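Local coordinates for leucine-rich repeat protein TpLRR (Treponema pallidum, PDB 6MLX) that is of unknown function but is probably secreted to the periplasm, and folds as a solenoid of BspA-type leucine-rich repeats, at residues 130-135 with 153-158. Numbering follows the deposited sequence.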
ATOM      1  N   ASP A 130     -12.086  -0.901  -1.801  1.00 29.95           N
ATOM      2  CA  ASP A 130     -11.903   0.212  -2.726  1.00 29.85           C
ATOM      3  C   ASP A 130     -10.492   0.755  -2.555  1.00 29.54           C
ATOM      4  O   ASP A 130      -9.984   0.827  -1.432  1.00 29.47           O
ATOM      5  CB  ASP A 130     -12.910   1.358  -2.484  1.00 30.03           C
ATOM      6  CG  ASP A 130     -14.356   0.987  -2.821  1.00 30.35           C
ATOM      7  OD1 ASP A 130     -14.594   0.105  -3.664  1.00 30.41           O
ATOM      8  OD2 ASP A 130     -15.270   1.629  -2.251  1.00 30.54           O
ATOM      9  N   VAL A 131      -9.857   1.135  -3.665  1.00 29.35           N
ATOM     10  CA  VAL A 131      -8.633   1.931  -3.596  1.00 29.08           C
ATOM     11  C   VAL A 131      -8.694   3.033  -4.642  1.00 29.00           C
ATOM     12  O   VAL A 131      -9.136   2.828  -5.780  1.00 29.06           O
ATOM     13  CB  VAL A 131      -7.321   1.108  -3.725  1.00 28.88           C
ATOM     14  CG1 VAL A 131      -7.578  -0.350  -3.891  1.00 29.00           C
ATOM     15  CG2 VAL A 131      -6.393   1.650  -4.826  1.00 28.76           C
ATOM     16  N   VAL A 132      -8.284   4.214  -4.214  1.00 28.93           N
ATOM     17  CA  VAL A 132      -8.201   5.394  -5.052  1.00 28.87           C
ATOM     18  C   VAL A 132      -6.749   5.822  -5.044  1.00 28.62           C
ATOM     19  O   VAL A 132      -6.213   6.179  -3.993  1.00 28.53           O
ATOM     20  CB  VAL A 132      -9.105   6.521  -4.537  1.00 28.89           C
ATOM     21  CG1 VAL A 132      -8.856   7.796  -5.327  1.00 28.73           C
ATOM     22  CG2 VAL A 132     -10.566   6.079  -4.608  1.00 29.22           C
ATOM     23  N   LEU A 133      -6.117   5.771  -6.201  1.00 28.68           N
ATOM     24  CA  LEU A 133      -4.723   6.162  -6.300  1.00 28.52           C
ATOM     25  C   LEU A 133      -4.660   7.625  -6.724  1.00 28.33           C
ATOM     26  O   LEU A 133      -5.156   7.962  -7.806  1.00 28.32           O
ATOM     27  CB  LEU A 133      -3.986   5.273  -7.290  1.00 28.49           C
ATOM     28  CG  LEU A 133      -3.976   3.768  -6.948  1.00 28.77           C
ATOM     29  CD1 LEU A 133      -3.471   2.912  -8.102  1.00 28.75           C
ATOM     30  CD2 LEU A 133      -3.154   3.492  -5.681  1.00 28.65           C
ATOM     31  N   PRO A 134      -4.104   8.518  -5.906  1.00 28.40           N
ATOM     32  CA  PRO A 134      -3.994   9.931  -6.303  1.00 28.25           C
ATOM     33  C   PRO A 134      -3.114  10.116  -7.532  1.00 28.00           C
ATOM     34  O   PRO A 134      -2.311   9.255  -7.898  1.00 28.01           O
ATOM     35  CB  PRO A 134      -3.360  10.597  -5.074  1.00 28.08           C
ATOM     36  CG  PRO A 134      -3.584   9.616  -3.949  1.00 28.31           C
ATOM     37  CD  PRO A 134      -3.516   8.269  -4.584  1.00 28.39           C
ATOM     38  N   ASN A 135      -3.265  11.278  -8.170  1.00 27.91           N
ATOM     39  CA  ASN A 135      -2.490  11.552  -9.375  1.00 27.68           C
ATOM     40  C   ASN A 135      -0.995  11.705  -9.084  1.00 27.37           C
ATOM     41  O   ASN A 135      -0.186  11.573 -10.004  1.00 27.23           O
ATOM     42  CB  ASN A 135      -3.045  12.793 -10.083  1.00 27.55           C
ATOM     43  CG  ASN A 135      -4.426  12.547 -10.728  1.00 27.81           C
ATOM     44  OD1 ASN A 135      -4.801  11.408 -11.012  1.00 28.01           O
ATOM     45  ND2 ASN A 135      -5.171  13.623 -10.963  1.00 27.70           N
ATOM     46  N   SER A 153     -12.962  -2.097  -6.734  1.00 30.02           N
ATOM     47  CA  SER A 153     -12.852  -0.841  -7.462  1.00 29.94           C
ATOM     48  C   SER A 153     -11.473  -0.234  -7.260  1.00 29.64           C
ATOM     49  O   SER A 153     -11.036  -0.058  -6.120  1.00 29.58           O
ATOM     50  CB  SER A 153     -13.921   0.157  -6.988  1.00 30.14           C
ATOM     51  OG  SER A 153     -13.785   1.389  -7.668  1.00 30.04           O
ATOM     52  N   VAL A 154     -10.812   0.111  -8.360  1.00 29.46           N
ATOM     53  CA  VAL A 154      -9.518   0.785  -8.340  1.00 29.17           C
ATOM     54  C   VAL A 154      -9.586   1.980  -9.278  1.00 29.09           C
ATOM     55  O   VAL A 154      -9.936   1.827 -10.455  1.00 29.18           O
ATOM     56  CB  VAL A 154      -8.364  -0.142  -8.775  1.00 29.21           C
ATOM     57  CG1 VAL A 154      -7.064   0.659  -8.901  1.00 28.97           C
ATOM     58  CG2 VAL A 154      -8.190  -1.282  -7.796  1.00 29.17           C
ATOM     59  N   ARG A 155      -9.256   3.159  -8.768  1.00 29.23           N
ATOM     60  CA  ARG A 155      -9.067   4.331  -9.612  1.00 29.23           C
ATOM     61  C   ARG A 155      -7.569   4.540  -9.795  1.00 28.99           C
ATOM     62  O   ARG A 155      -6.830   4.664  -8.812  1.00 29.08           O
ATOM     63  CB  ARG A 155      -9.719   5.580  -9.021  1.00 29.13           C
ATOM     64  CG  ARG A 155      -9.583   6.841  -9.915  1.00 29.02           C
ATOM     65  CD  ARG A 155      -9.980   8.119  -9.149  1.00 28.96           C
ATOM     66  NE  ARG A 155     -11.343   8.041  -8.624  1.00 29.16           N
ATOM     67  CZ  ARG A 155     -11.820   8.792  -7.631  1.00 29.14           C
ATOM     68  NH1 ARG A 155     -11.049   9.698  -7.032  1.00 28.95           N
ATOM     69  NH2 ARG A 155     -13.071   8.626  -7.225  1.00 29.45           N
ATOM     70  N   LEU A 156      -7.133   4.558 -11.045  1.00 29.12           N
ATOM     71  CA  LEU A 156      -5.731   4.720 -11.380  1.00 28.90           C
ATOM     72  C   LEU A 156      -5.336   6.196 -11.365  1.00 28.65           C
ATOM     73  O   LEU A 156      -6.187   7.079 -11.518  1.00 28.53           O
ATOM     74  CB  LEU A 156      -5.461   4.126 -12.757  1.00 29.00           C
ATOM     75  CG  LEU A 156      -5.677   2.617 -12.903  1.00 29.23           C
ATOM     76  CD1 LEU A 156      -5.721   2.263 -14.375  1.00 29.27           C
ATOM     77  CD2 LEU A 156      -4.572   1.860 -12.204  1.00 29.11           C
ATOM     78  N   PRO A 157      -4.042   6.490 -11.191  1.00 28.65           N
ATOM     79  CA  PRO A 157      -3.576   7.870 -11.390  1.00 28.25           C
ATOM     80  C   PRO A 157      -3.806   8.277 -12.839  1.00 28.20           C
ATOM     81  O   PRO A 157      -3.703   7.463 -13.757  1.00 28.22           O
ATOM     82  CB  PRO A 157      -2.075   7.797 -11.063  1.00 28.08           C
ATOM     83  CG  PRO A 157      -1.849   6.470 -10.460  1.00 28.26           C
ATOM     84  CD  PRO A 157      -2.916   5.567 -10.988  1.00 28.58           C
ATOM     85  N   VAL A 158      -4.106   9.557 -13.047  1.00 28.25           N
ATOM     86  CA  VAL A 158      -4.468  10.028 -14.383  1.00 28.20           C
ATOM     87  C   VAL A 158      -3.343   9.772 -15.397  1.00 28.00           C
ATOM     88  O   VAL A 158      -3.604   9.421 -16.551  1.00 28.09           O
ATOM     89  CB  VAL A 158      -4.884  11.516 -14.328  1.00 28.02           C
ATOM     90  CG1 VAL A 158      -3.685  12.417 -14.318  1.00 27.58           C
ATOM     91  CG2 VAL A 158      -5.777  11.859 -15.486  1.00 27.92           C
TER
HETATM   92  O   HOH W   1     -12.132   3.101  -6.541  1.00 29.62           O
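Arg155 leaves its strand extended (chi1 -178°) and bends at chi3 (-57°), which lays the guanidinium over Val132, whose CG2 lies above the centre of one face, while Val132 CG1 comes to 3.4 Å from Arg155 NH1. This apolar cover belongs to two neighbouring parallel strands of the leucine-rich repeat solenoid, 130-132 and 153-155; strand 176-178 continues the sheet beyond the second. Three backbone bonds join the pair: Val131 N to Ser153 O, Arg155 N to Val131 O, and Leu133 N to Arg155 O (2.9 Å), which carries the pairing one residue past the first strand. A water donates to both Val131 O and Ser153 OG, and that hydroxyl also bonds to Glu176. On the buried face Val131 CG1 packs beside Val154 CG2 at 4.1 Å. Leu133 follows into the interior, with CB against Pro157 CD (3.9 Å) and CD1 near Val154 and Leu156; Phe110 touches it from a preceding loop. Beyond the strands the side chain of Asn135 takes over from the backbone: its OD1 accepts Val158 N at 2.8 Å, the donor standing 44° out of the amide carbonyl plane.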